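Local coordinates for T9SS C-terminal target domain-containing protein (Bacteroides cellulosilyticus, PDB 5JVK), which belongs to glycoside hydrolase family 39 and probably cleaves O-glycosidic bonds as an endo-acting enzyme of a gut symbiont, at residues Thr295-Tyr300 with Tyr361-Arg366; Pro289-Asn294 with Val310-Val315; Ile133-Ala138 with Tyr156-Ala161; Val215-Leu220 with Ser335-Glu340; Leu17-Thr20 with Lys24-Val27. One frame throughout, in Å; residues are numbered along the deposited sequence.

Contact 1. Residues Thr295-Tyr300 with Tyr361-Arg366; sequences TPDFGY and YLLSRR
Asp297 OD1 is gripped twice, by a salt bridge from Lys430 NZ and a hydrogen bond from Trp446 NE1, while Asp297 OD2 pairs with Arg359 NH2; Leu363 packs against the carboxylate these groups hold. The setting is the eight-stranded (beta/alpha) barrel of a glycoside hydrolase. Residues 295-300 belong to the loop between strand 284-287 and helix 312-325, and residues 361-366 form the last part of helix 350-366. Both Lys430 and Trp446 come from the antiparallel sheet that follows the barrel, so the contact lies where barrel and sheet join. One methyl does the touching: Leu363 CD1 is 4.0 Å from Asp297 OD2 and 4.2 Å from Asp297 OD1. Such similar distances place it against the carboxylate as a whole, with the two side chains crossing at about a right angle. The leucine has CG turned away from its own carbonyl carbon (chi1 -69°), and from there CD1 also meets Pro296, with 4.3 Å between Pro296 CB and Leu363 CD1. Only 95 Å² is buried in all, which fits a single branch pressed on a turn. That turn is fixed from within. Gly299 N bonds to Thr295 O at 2.9 Å, and an ST motif adds a side-chain tie: Phe298 N donates to Thr295 OG1 at 3.0 Å, nearly straight at 164°.

Contact 2. Residues Pro289-Asn294 with Val310-Val315; sequences PYMAPN and VNIPTV
Met291 reaches from the loop after barrel strand 284-287 to the start of helix 312-325, where it meets Val310, Asn311 and Ile312. Its CB points toward that segment and begins an extended chain (chi2 155°, chi3 -164°) that runs along the backbone leading into the helix. CG is the first atom to touch, 3.7 Å from Val310 O and, more loosely, 4.5 Å from Val310 CG1. SD comes next and lies 3.9 Å from Asn311 CA. At the tip CE rests on the peptide link, 3.7 Å from both Asn311 C and Ile312 N, and meets the Ile312 side chain at CG1, 3.9 Å away. Met291 thus spans three consecutive residues of the chain entering the helix. Behind it the loop is closed by a type VI turn, in which a cis peptide precedes Pro293 and Asn294 N bonds to Met291 O. The helix start has its own polar fastening: Asn311 is the N-cap, and its OD1 accepts from Thr314 N at 3.0 Å, nearly along the C=O axis, and from Thr314 OG1 at 2.7 Å. Neighbouring bonds tie the same segment to residues 295-300, Asn311 ND2 to Phe298 O and Ile312 to Pro296. The contact itself is one of shape and dispersion: CG and CE, being apolar, add only van der Waals contact, and the tip lies over Asn311 and Ile312, whose backbones have polar partners of their own.

Contact 3. Residues Ile133-Ala138 with Tyr156-Ala161; sequences IRTDLA and YQFVSA
A beta-alpha unit of the (beta/alpha)8 barrel is packed here, with helix 153-164 lying outside strand 132-138, and the pair that meets is Thr135 of the strand and Phe158 of the helix. Their CA atoms are the nearest across the contact, at 8.4 Å, and the two side chains approach from opposite directions. Thr135 CG2 stands over the middle of the phenyl face, 3.7 Å from the Phe158 ring centroid and just 6° off the ring normal, a CH-pi contact in close to ideal alignment. The threonine torsion explains the overlap: OG1 is opposite the backbone N (chi1 -166°), which leaves CG2 between N and the carbonyl carbon and over the ring. OG1 itself lies nearer the far end of the ring, 3.4 Å from Phe158 CZ. Two residues earlier on the same side of the strand, Ile133 adds a lighter touch, its CD1 4.2 Å from Phe158 CD2, with the side chains crossing obliquely. Helix 118-127 closes in as well, through Phe122 and through Tyr118, whose ring meets that of Phe158 edge-to-face. Thr135 OG1 hydrogen-bonds to Val110 O, in the loop following the neighbouring strand 106-109. The hydroxyl is thus engaged by that carbonyl while the methyl sits over the ring centre, so one side chain ties the strand to the loop after its neighbour and packs against the helix.

Contact 4. Residues Val215-Leu220 with Ser335-Glu340; sequences VTEWEL and SVWVTE
Strands 217-220 and 335-341 are the fourth and seventh of the (beta/alpha)8 barrel, and Glu219 and Thr339 meet across its interior rather than as sheet neighbours. In glycoside hydrolases of clan GH-A, to which family 39 belongs, the ends of these two strands carry the catalytic carboxylates, so this contact probably lies in the layer beneath the active site. Glu219 is stretched out, CG opposite its backbone N (chi1 -172°) and the chain extended beyond, which carries the carboxylate over to the facing strand. There Thr339 OG1 donates to Glu219 OE2 at 2.8 Å, meeting it on the syn side and 21° out of the carboxylate plane. The threonine methyl packs beside the bond, with CG2 3.4 Å from Glu219 OE2. Glu219 OE2 is also bonded to Ser286 OG, while its OE1 makes a salt bridge with Arg134 NE; this arginine holds Glu340 OE2 through NH1, and Thr339 OG1 has a further bond to His288 NE2. A leucine in place of Glu219 would probably leave Arg134 without one of its two carboxylates and Thr339 and Ser286 without their shared partner. One level down, Trp337 is pinned by its NE1, which donates to Ser335 OG at 2.8 Å, and the far rim of the indole meets Glu217: CG of that residue lies 3.6 Å from Trp337 CH2.

Contact 5. Residues Leu17-Thr20 with Lys24-Val27; sequences LVST and KKNV
Lys25 NZ and Ser19 OG form the tight part of this contact, a hydrogen bond of 2.8 Å in which the ammonium is the donor. The two residues come from strands 23-30 and 18-20, which belong to different sheets of the N-terminal beta domain; the short connection between them passes the chain from one sheet to the other, and Ser19 and Lys25 point toward each other, their CA atoms 7.4 Å apart. The lysine bends at chi2 (-55°) and then runs straight, so that its apolar stem passes alongside the serine before the tip reaches past it: Lys25 CD is 3.4 Å from Ser19 OG and 3.8 Å from Ser19 CB. NZ also makes a weak bond of 3.0 Å to Thr20 O and takes Asp21 O in the connecting turn as a further acceptor. Tyr91 and Val93 of strand 83-94 and Val65 of strand 60-65 pack on the same stem. The outer side is looser. Lys24 points away from residues 17-20 and is exposed, with its NZ paired to Asp64 on the adjacent strand, and the Thr20 side chain also points away, leaving only its backbone carbonyl in the contact. Without the long stem and ammonium, as with an alanine here, Ser19 OG and the turn carbonyls are likely to lose their common donor, and a gap to open beside Tyr91 and Val93. The ammonium partners named here are neutral oxygens, so its charge is probably eased by dipoles, two from backbone carbonyls and one from a hydroxyl.

In the fold
Contacts 1 to 4 are buried, contact 1 at the barrel's junction with the C-terminal sheet, whereas contact 5 is only partly buried and sits in the separate N-terminal beta domain, about 22 Å from the chain centre to its own centre. Contacts 1 and 2 share the long loop after strand 284-287 and touch through a backbone bond and an asparagine amide; contact 1 sets a leucine methyl against a proline and an externally held carboxylate, contact 2 an extended methionine along a backbone. Contacts 3 and 4 reach the barrel sheet from its two sides: outside, a methyl-on-ring pairing; inside, a carboxylate bonded to a threonine hydroxyl, with an indole beside a glutamate chain. Arg134 joins the two. Contact 2 meets contact 4 through Tyr290. Contact 5 instead joins two sheets through a lysine.

Contact 1. Residues Thr295-Tyr300 with Tyr361-Arg366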
# COMPACT_ATOMS: atom_id res chain seq x y z
N THR A 295 -15.37 3.89 -5.64
CA THR A 295 -14.77 2.57 -5.89
C THR A 295 -13.59 2.69 -6.86
O THR A 295 -13.53 3.62 -7.66
CB THR A 295 -15.77 1.57 -6.51
OG1 THR A 295 -16.20 2.04 -7.80
CG2 THR A 295 -16.99 1.37 -5.61
N PRO A 296 -12.64 1.73 -6.80
CA PRO A 296 -11.63 1.65 -7.85
C PRO A 296 -12.18 1.10 -9.17
O PRO A 296 -11.58 1.32 -10.21
CB PRO A 296 -10.60 0.69 -7.26
CG PRO A 296 -11.40 -0.19 -6.36
CD PRO A 296 -12.45 0.70 -5.76
N ASP A 297 -13.31 0.39 -9.11
CA ASP A 297 -13.96 -0.17 -10.31
C ASP A 297 -14.45 0.94 -11.24
O ASP A 297 -14.11 0.95 -12.43
CB ASP A 297 -15.16 -1.04 -9.92
CG ASP A 297 -14.78 -2.21 -9.01
OD1 ASP A 297 -15.00 -3.38 -9.40
OD2 ASP A 297 -14.28 -1.95 -7.90
N PHE A 298 -15.25 1.85 -10.69
CA PHE A 298 -15.91 2.91 -11.47
C PHE A 298 -15.35 4.32 -11.26
O PHE A 298 -15.46 5.16 -12.17
CB PHE A 298 -17.41 2.92 -11.18
CG PHE A 298 -18.09 1.60 -11.38
CD1 PHE A 298 -17.82 0.81 -12.50
CD2 PHE A 298 -19.04 1.16 -10.46
CE1 PHE A 298 -18.47 -0.41 -12.68
CE2 PHE A 298 -19.69 -0.06 -10.64
CZ PHE A 298 -19.41 -0.84 -11.75
N GLY A 299 -14.78 4.61 -10.09
CA GLY A 299 -14.11 5.89 -9.84
C GLY A 299 -14.99 7.12 -10.02
O GLY A 299 -16.12 7.15 -9.55
N TYR A 300 -14.46 8.14 -10.71
CA TYR A 300 -15.17 9.40 -10.93
C TYR A 300 -14.98 9.95 -12.34
O TYR A 300 -14.00 9.64 -13.02
CB TYR A 300 -14.75 10.45 -9.89
CG TYR A 300 -13.33 10.95 -10.05
CD1 TYR A 300 -12.25 10.22 -9.56
CD2 TYR A 300 -13.07 12.16 -10.71
CE1 TYR A 300 -10.94 10.68 -9.71
CE2 TYR A 300 -11.77 12.62 -10.87
CZ TYR A 300 -10.71 11.88 -10.36
OH TYR A 300 -9.42 12.34 -10.52
N TYR A 361 -5.51 -3.79 -5.79
CA TYR A 361 -4.40 -4.68 -6.16
C TYR A 361 -4.85 -5.82 -7.09
O TYR A 361 -4.08 -6.24 -7.95
CB TYR A 361 -3.69 -5.22 -4.91
CG TYR A 361 -2.91 -4.13 -4.19
CD1 TYR A 361 -1.80 -3.54 -4.80
CD2 TYR A 361 -3.28 -3.69 -2.93
CE1 TYR A 361 -1.08 -2.55 -4.16
CE2 TYR A 361 -2.57 -2.69 -2.27
CZ TYR A 361 -1.47 -2.12 -2.90
OH TYR A 361 -0.75 -1.14 -2.27
N LEU A 362 -6.08 -6.29 -6.92
CA LEU A 362 -6.66 -7.28 -7.83
C LEU A 362 -6.90 -6.69 -9.22
O LEU A 362 -6.55 -7.33 -10.22
CB LEU A 362 -7.96 -7.85 -7.25
CG LEU A 362 -7.77 -8.75 -6.02
CD1 LEU A 362 -9.07 -8.91 -5.26
CD2 LEU A 362 -7.20 -10.10 -6.40
N LEU A 363 -7.48 -5.50 -9.29
CA LEU A 363 -7.65 -4.80 -10.57
C LEU A 363 -6.32 -4.34 -11.19
O LEU A 363 -6.17 -4.35 -12.41
CB LEU A 363 -8.62 -3.63 -10.44
CG LEU A 363 -10.09 -3.99 -10.17
CD1 LEU A 363 -10.88 -2.75 -9.76
CD2 LEU A 363 -10.74 -4.64 -11.38
N SER A 364 -5.37 -3.92 -10.35
CA SER A 364 -4.04 -3.52 -10.83
C SER A 364 -3.32 -4.67 -11.53
O SER A 364 -2.79 -4.50 -12.63
CB SER A 364 -3.19 -2.97 -9.69
OG SER A 364 -1.86 -2.71 -10.10
N ARG A 365 -3.32 -5.85 -10.91
CA ARG A 365 -2.74 -7.05 -11.51
C ARG A 365 -3.50 -7.49 -12.77
O ARG A 365 -2.89 -7.95 -13.73
CB ARG A 365 -2.69 -8.20 -10.49
CG ARG A 365 -1.88 -9.43 -10.90
CD ARG A 365 -0.38 -9.17 -10.91
NE ARG A 365 0.14 -8.89 -9.58
CZ ARG A 365 0.38 -9.80 -8.62
NH1 ARG A 365 0.14 -11.09 -8.82
NH2 ARG A 365 0.87 -9.40 -7.45
N ARG A 366 -4.83 -7.35 -12.75
CA ARG A 366 -5.67 -7.67 -13.92
C ARG A 366 -5.21 -6.91 -15.15
O ARG A 366 -4.98 -7.51 -16.20
CB ARG A 366 -7.13 -7.36 -13.63
CG ARG A 366 -8.10 -7.75 -14.73
CD ARG A 366 -9.42 -7.01 -14.57
NE ARG A 366 -10.36 -7.33 -15.63
CZ ARG A 366 -11.50 -6.68 -15.86
NH1 ARG A 366 -11.87 -5.63 -15.12
NH2 ARG A 366 -12.29 -7.07 -16.86

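Contact 2. Residues Pro289-Asn294 with Val310-Val315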
# COMPACT_ATOMS: atom_id res chain seq x y z
N PRO A 289 -3.20 8.61 -8.50
CA PRO A 289 -4.58 8.59 -9.00
C PRO A 289 -5.62 8.32 -7.90
O PRO A 289 -6.23 7.25 -7.87
CB PRO A 289 -4.54 7.46 -10.03
CG PRO A 289 -3.61 6.48 -9.41
CD PRO A 289 -2.54 7.31 -8.75
N TYR A 290 -5.81 9.28 -7.01
CA TYR A 290 -6.78 9.14 -5.92
C TYR A 290 -8.21 9.17 -6.48
O TYR A 290 -8.57 10.09 -7.20
CB TYR A 290 -6.62 10.26 -4.88
CG TYR A 290 -5.46 10.07 -3.93
CD1 TYR A 290 -5.61 9.33 -2.76
CD2 TYR A 290 -4.20 10.64 -4.18
CE1 TYR A 290 -4.56 9.15 -1.88
CE2 TYR A 290 -3.15 10.47 -3.30
CZ TYR A 290 -3.33 9.72 -2.15
OH TYR A 290 -2.30 9.53 -1.25
N MET A 291 -8.99 8.14 -6.14
CA MET A 291 -10.39 8.04 -6.55
C MET A 291 -11.35 8.11 -5.36
O MET A 291 -12.56 7.92 -5.53
CB MET A 291 -10.60 6.73 -7.29
CG MET A 291 -9.77 6.60 -8.55
SD MET A 291 -9.48 4.89 -9.00
CE MET A 291 -8.13 5.10 -10.17
N ALA A 292 -10.83 8.40 -4.16
CA ALA A 292 -11.63 8.40 -2.94
C ALA A 292 -12.65 9.56 -2.92
O ALA A 292 -12.31 10.66 -3.34
CB ALA A 292 -10.73 8.48 -1.72
N PRO A 293 -13.87 9.33 -2.43
CA PRO A 293 -14.29 8.11 -1.73
C PRO A 293 -14.95 7.03 -2.62
O PRO A 293 -15.63 6.15 -2.09
CB PRO A 293 -15.32 8.66 -0.74
CG PRO A 293 -15.99 9.76 -1.49
CD PRO A 293 -14.95 10.34 -2.43
N ASN A 294 -14.74 7.08 -3.93
CA ASN A 294 -15.43 6.19 -4.87
C ASN A 294 -14.70 4.86 -5.01
O ASN A 294 -13.56 4.72 -4.57
CB ASN A 294 -15.54 6.84 -6.25
CG ASN A 294 -16.19 8.21 -6.20
OD1 ASN A 294 -15.55 9.22 -6.47
ND2 ASN A 294 -17.46 8.24 -5.83
N VAL A 310 -12.14 8.25 -14.59
CA VAL A 310 -10.91 7.97 -13.85
C VAL A 310 -11.14 6.79 -12.91
O VAL A 310 -11.58 6.98 -11.78
CB VAL A 310 -10.39 9.20 -13.08
CG1 VAL A 310 -9.10 8.88 -12.33
CG2 VAL A 310 -10.18 10.37 -14.03
N ASN A 311 -10.87 5.59 -13.41
CA ASN A 311 -10.86 4.36 -12.60
C ASN A 311 -9.72 3.46 -13.04
O ASN A 311 -9.08 3.73 -14.05
CB ASN A 311 -12.22 3.63 -12.67
CG ASN A 311 -12.74 3.45 -14.09
OD1 ASN A 311 -12.08 2.87 -14.95
ND2 ASN A 311 -13.96 3.92 -14.32
N ILE A 312 -9.45 2.39 -12.29
CA ILE A 312 -8.33 1.50 -12.60
C ILE A 312 -8.48 0.80 -13.96
O ILE A 312 -7.53 0.77 -14.73
CB ILE A 312 -8.05 0.48 -11.46
CG1 ILE A 312 -7.52 1.21 -10.22
CG2 ILE A 312 -7.04 -0.58 -11.92
CD1 ILE A 312 -7.34 0.34 -9.00
N PRO A 313 -9.68 0.26 -14.27
CA PRO A 313 -9.84 -0.38 -15.59
C PRO A 313 -9.69 0.54 -16.82
O PRO A 313 -9.39 0.05 -17.91
CB PRO A 313 -11.26 -0.96 -15.53
CG PRO A 313 -11.52 -1.15 -14.07
CD PRO A 313 -10.85 0.01 -13.41
N THR A 314 -9.88 1.85 -16.64
CA THR A 314 -9.67 2.82 -17.71
C THR A 314 -8.25 3.38 -17.70
O THR A 314 -7.60 3.44 -18.74
CB THR A 314 -10.66 4.00 -17.60
OG1 THR A 314 -12.00 3.49 -17.61
CG2 THR A 314 -10.48 4.98 -18.75
N VAL A 315 -7.79 3.80 -16.52
CA VAL A 315 -6.50 4.47 -16.38
C VAL A 315 -5.30 3.54 -16.65
O VAL A 315 -4.34 3.96 -17.31
CB VAL A 315 -6.36 5.13 -14.98
CG1 VAL A 315 -4.94 5.67 -14.75
CG2 VAL A 315 -7.38 6.25 -14.81

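Contact 3. Residues Ile133-Ala138 with Tyr156-Ala161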
# COMPACT_ATOMS: atom_id res chain seq x y z
N ILE A 133 8.48 -0.07 0.01
CA ILE A 133 8.04 1.05 0.84
C ILE A 133 8.48 2.37 0.20
O ILE A 133 9.49 2.42 -0.49
CB ILE A 133 8.54 0.97 2.30
CG1 ILE A 133 10.08 0.95 2.40
CG2 ILE A 133 7.92 -0.24 3.00
CD1 ILE A 133 10.72 2.31 2.61
N ARG A 134 7.69 3.41 0.44
CA ARG A 134 7.99 4.76 -0.04
C ARG A 134 8.12 5.69 1.16
O ARG A 134 7.28 5.65 2.06
CB ARG A 134 6.89 5.26 -0.97
CG ARG A 134 7.12 6.66 -1.53
CD ARG A 134 6.06 6.97 -2.57
NE ARG A 134 6.20 8.30 -3.18
CZ ARG A 134 5.54 9.40 -2.81
NH1 ARG A 134 4.67 9.42 -1.80
NH2 ARG A 134 5.76 10.53 -3.48
N THR A 135 9.16 6.51 1.16
CA THR A 135 9.31 7.54 2.18
C THR A 135 10.08 8.75 1.67
O THR A 135 10.75 8.69 0.64
CB THR A 135 9.93 6.98 3.48
OG1 THR A 135 9.76 7.93 4.54
CG2 THR A 135 11.41 6.66 3.30
N ASP A 136 9.98 9.85 2.42
CA ASP A 136 10.51 11.14 2.00
C ASP A 136 11.98 11.29 2.33
O ASP A 136 12.50 10.67 3.26
CB ASP A 136 9.74 12.27 2.67
CG ASP A 136 8.28 12.29 2.29
OD1 ASP A 136 7.95 12.81 1.20
OD2 ASP A 136 7.47 11.76 3.08
N LEU A 137 12.64 12.14 1.55
CA LEU A 137 13.97 12.62 1.88
C LEU A 137 14.02 14.10 1.49
O LEU A 137 13.84 14.44 0.32
CB LEU A 137 15.03 11.81 1.13
CG LEU A 137 16.51 12.05 1.47
CD1 LEU A 137 17.03 13.35 0.86
CD2 LEU A 137 16.75 12.03 2.97
N ALA A 138 14.26 14.96 2.48
CA ALA A 138 14.29 16.39 2.26
C ALA A 138 15.67 16.82 1.75
O ALA A 138 16.69 16.47 2.34
CB ALA A 138 13.96 17.13 3.55
N TYR A 156 19.28 5.82 6.96
CA TYR A 156 19.97 4.57 7.31
C TYR A 156 19.03 3.61 8.06
O TYR A 156 19.06 2.40 7.82
CB TYR A 156 21.23 4.83 8.15
CG TYR A 156 22.36 5.52 7.41
CD1 TYR A 156 22.94 4.93 6.27
CD2 TYR A 156 22.88 6.74 7.84
CE1 TYR A 156 23.98 5.55 5.59
CE2 TYR A 156 23.92 7.37 7.16
CZ TYR A 156 24.47 6.76 6.04
OH TYR A 156 25.50 7.37 5.36
N GLN A 157 18.20 4.16 8.95
CA GLN A 157 17.19 3.38 9.68
C GLN A 157 16.16 2.74 8.74
O GLN A 157 15.89 1.54 8.85
CB GLN A 157 16.47 4.25 10.73
CG GLN A 157 17.32 4.61 11.94
CD GLN A 157 16.59 5.52 12.92
OE1 GLN A 157 16.32 6.68 12.62
NE2 GLN A 157 16.27 4.99 14.10
N PHE A 158 15.61 3.55 7.83
CA PHE A 158 14.64 3.07 6.83
C PHE A 158 15.21 1.96 5.94
O PHE A 158 14.58 0.91 5.77
CB PHE A 158 14.13 4.22 5.93
CG PHE A 158 12.82 4.82 6.38
CD1 PHE A 158 12.76 6.12 6.87
CD2 PHE A 158 11.65 4.08 6.30
CE1 PHE A 158 11.55 6.67 7.28
CE2 PHE A 158 10.44 4.62 6.70
CZ PHE A 158 10.39 5.92 7.20
N VAL A 159 16.40 2.19 5.39
CA VAL A 159 17.00 1.29 4.41
C VAL A 159 17.46 -0.04 5.04
O VAL A 159 17.23 -1.10 4.45
CB VAL A 159 18.15 1.97 3.63
CG1 VAL A 159 18.87 0.99 2.71
CG2 VAL A 159 17.61 3.14 2.82
N SER A 160 18.08 0.01 6.21
CA SER A 160 18.53 -1.22 6.89
C SER A 160 17.35 -2.07 7.36
O SER A 160 17.37 -3.29 7.22
CB SER A 160 19.48 -0.90 8.05
OG SER A 160 18.78 -0.41 9.18
N ALA A 161 16.32 -1.41 7.91
CA ALA A 161 15.08 -2.09 8.31
C ALA A 161 14.34 -2.71 7.12
O ALA A 161 13.72 -3.77 7.27
CB ALA A 161 14.16 -1.12 9.05

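Contact 4. Residues Val215-Leu220 with Ser335-Glu340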
# COMPACT_ATOMS: atom_id res chain seq x y z
N VAL A 215 19.15 1.37 -2.80
CA VAL A 215 17.97 2.09 -3.26
C VAL A 215 18.05 2.26 -4.78
O VAL A 215 18.84 3.06 -5.28
CB VAL A 215 17.86 3.48 -2.58
CG1 VAL A 215 16.62 4.23 -3.05
CG2 VAL A 215 17.86 3.33 -1.06
N THR A 216 17.23 1.50 -5.51
CA THR A 216 17.21 1.52 -6.98
C THR A 216 16.08 2.37 -7.59
O THR A 216 16.02 2.51 -8.81
CB THR A 216 17.13 0.09 -7.55
OG1 THR A 216 16.07 -0.63 -6.91
CG2 THR A 216 18.44 -0.65 -7.33
N GLU A 217 15.20 2.92 -6.75
CA GLU A 217 14.08 3.75 -7.21
C GLU A 217 14.10 5.11 -6.51
O GLU A 217 13.94 5.18 -5.29
CB GLU A 217 12.74 3.06 -6.94
CG GLU A 217 12.46 1.84 -7.81
CD GLU A 217 13.15 0.58 -7.32
OE1 GLU A 217 13.03 0.24 -6.13
OE2 GLU A 217 13.83 -0.08 -8.14
N TRP A 218 14.30 6.17 -7.29
CA TRP A 218 14.36 7.54 -6.79
C TRP A 218 13.33 8.40 -7.52
O TRP A 218 13.33 8.46 -8.75
CB TRP A 218 15.76 8.12 -7.01
CG TRP A 218 16.82 7.46 -6.18
CD1 TRP A 218 17.60 6.39 -6.54
CD2 TRP A 218 17.24 7.83 -4.86
NE1 TRP A 218 18.47 6.07 -5.53
CE2 TRP A 218 18.27 6.94 -4.48
CE3 TRP A 218 16.84 8.83 -3.96
CZ2 TRP A 218 18.91 7.01 -3.24
CZ3 TRP A 218 17.48 8.90 -2.72
CH2 TRP A 218 18.50 8.00 -2.37
N GLU A 219 12.47 9.07 -6.75
CA GLU A 219 11.38 9.87 -7.28
C GLU A 219 11.69 11.35 -7.06
O GLU A 219 11.90 11.77 -5.93
CB GLU A 219 10.06 9.49 -6.59
CG GLU A 219 8.81 10.11 -7.19
CD GLU A 219 7.53 9.68 -6.47
OE1 GLU A 219 7.61 9.20 -5.32
OE2 GLU A 219 6.44 9.83 -7.06
N LEU A 220 11.73 12.12 -8.15
CA LEU A 220 12.09 13.53 -8.07
C LEU A 220 10.86 14.38 -7.73
O LEU A 220 10.00 14.62 -8.57
CB LEU A 220 12.76 13.98 -9.38
CG LEU A 220 13.47 15.34 -9.46
CD1 LEU A 220 12.50 16.52 -9.36
CD2 LEU A 220 14.57 15.47 -8.41
N SER A 335 8.57 3.44 -17.43
CA SER A 335 7.78 2.74 -16.41
C SER A 335 6.83 3.73 -15.73
O SER A 335 7.15 4.91 -15.56
CB SER A 335 8.69 2.07 -15.39
OG SER A 335 9.63 2.99 -14.84
N VAL A 336 5.65 3.24 -15.35
CA VAL A 336 4.64 4.04 -14.66
C VAL A 336 4.51 3.53 -13.23
O VAL A 336 4.13 2.39 -13.02
CB VAL A 336 3.27 3.97 -15.37
CG1 VAL A 336 2.24 4.84 -14.66
CG2 VAL A 336 3.42 4.39 -16.83
N TRP A 337 4.82 4.39 -12.26
CA TRP A 337 4.81 4.03 -10.85
C TRP A 337 3.64 4.70 -10.13
O TRP A 337 3.55 5.92 -10.12
CB TRP A 337 6.13 4.44 -10.21
CG TRP A 337 7.30 3.70 -10.78
CD1 TRP A 337 7.93 3.94 -11.97
CD2 TRP A 337 7.97 2.58 -10.19
NE1 TRP A 337 8.95 3.04 -12.15
CE2 TRP A 337 9.00 2.19 -11.08
CE3 TRP A 337 7.81 1.86 -8.99
CZ2 TRP A 337 9.87 1.13 -10.81
CZ3 TRP A 337 8.67 0.80 -8.73
CH2 TRP A 337 9.68 0.44 -9.63
N VAL A 338 2.76 3.90 -9.52
CA VAL A 338 1.63 4.45 -8.77
C VAL A 338 2.10 4.70 -7.33
O VAL A 338 1.85 3.90 -6.43
CB VAL A 338 0.40 3.51 -8.84
CG1 VAL A 338 -0.81 4.15 -8.16
CG2 VAL A 338 0.09 3.17 -10.29
N THR A 339 2.81 5.81 -7.15
CA THR A 339 3.52 6.08 -5.90
C THR A 339 2.64 6.52 -4.73
O THR A 339 3.09 6.50 -3.59
CB THR A 339 4.66 7.11 -6.11
OG1 THR A 339 4.13 8.34 -6.60
CG2 THR A 339 5.69 6.56 -7.09
N GLU A 340 1.39 6.91 -5.01
CA GLU A 340 0.36 7.00 -3.97
C GLU A 340 -1.01 6.61 -4.53
O GLU A 340 -1.41 7.09 -5.59
CB GLU A 340 0.25 8.41 -3.38
CG GLU A 340 1.45 8.91 -2.60
CD GLU A 340 1.22 10.26 -1.94
OE1 GLU A 340 0.06 10.72 -1.84
OE2 GLU A 340 2.22 10.89 -1.54

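Contact 5. Residues Leu17-Thr20 with Lys24-Val27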
# COMPACT_ATOMS: atom_id res chain seq x y z
N LEU A 17 0.11 -6.35 17.59
CA LEU A 17 -1.27 -6.88 17.57
C LEU A 17 -1.60 -7.60 16.25
O LEU A 17 -2.76 -7.63 15.82
CB LEU A 17 -2.26 -5.74 17.85
CG LEU A 17 -2.16 -5.09 19.24
CD1 LEU A 17 -2.88 -3.76 19.29
CD2 LEU A 17 -2.70 -6.02 20.33
N VAL A 18 -0.58 -8.18 15.61
CA VAL A 18 -0.73 -8.96 14.38
C VAL A 18 0.07 -10.24 14.55
O VAL A 18 1.18 -10.21 15.07
CB VAL A 18 -0.17 -8.18 13.17
CG1 VAL A 18 -0.24 -9.02 11.90
CG2 VAL A 18 -0.92 -6.87 13.00
N SER A 19 -0.48 -11.36 14.08
CA SER A 19 0.20 -12.65 14.19
C SER A 19 -0.14 -13.55 12.99
O SER A 19 -1.31 -13.69 12.63
CB SER A 19 -0.19 -13.34 15.50
OG SER A 19 0.48 -14.57 15.68
N THR A 20 0.89 -14.15 12.39
CA THR A 20 0.69 -15.06 11.26
C THR A 20 0.19 -16.43 11.72
O THR A 20 0.53 -16.89 12.81
CB THR A 20 1.99 -15.26 10.44
OG1 THR A 20 3.00 -15.84 11.27
CG2 THR A 20 2.48 -13.93 9.88
N LYS A 24 -1.63 -20.50 19.19
CA LYS A 24 -1.61 -19.79 20.48
C LYS A 24 -1.15 -18.35 20.29
O LYS A 24 -0.04 -18.11 19.82
CB LYS A 24 -0.68 -20.47 21.50
CG LYS A 24 -1.34 -21.58 22.30
CD LYS A 24 -0.53 -21.93 23.55
CE LYS A 24 -0.98 -23.24 24.17
NZ LYS A 24 -2.45 -23.32 24.40
N LYS A 25 -2.00 -17.41 20.70
CA LYS A 25 -1.74 -15.98 20.55
C LYS A 25 -1.57 -15.30 21.91
O LYS A 25 -2.52 -15.19 22.68
CB LYS A 25 -2.88 -15.32 19.76
CG LYS A 25 -3.16 -15.97 18.40
CD LYS A 25 -1.92 -16.05 17.51
CE LYS A 25 -2.23 -16.68 16.16
NZ LYS A 25 -0.98 -16.88 15.37
N ASN A 26 -0.34 -14.85 22.18
CA ASN A 26 -0.01 -14.13 23.41
C ASN A 26 -0.42 -12.66 23.23
O ASN A 26 0.38 -11.81 22.84
CB ASN A 26 1.50 -14.27 23.70
CG ASN A 26 1.89 -13.81 25.11
OD1 ASN A 26 1.05 -13.40 25.91
ND2 ASN A 26 3.18 -13.89 25.40
N VAL A 27 -1.69 -12.38 23.53
CA VAL A 27 -2.28 -11.05 23.29
C VAL A 27 -1.93 -9.99 24.34
O VAL A 27 -1.77 -8.81 23.99
CB VAL A 27 -3.82 -11.12 23.11
CG1 VAL A 27 -4.19 -12.10 22.00
CG2 VAL A 27 -4.54 -11.45 24.41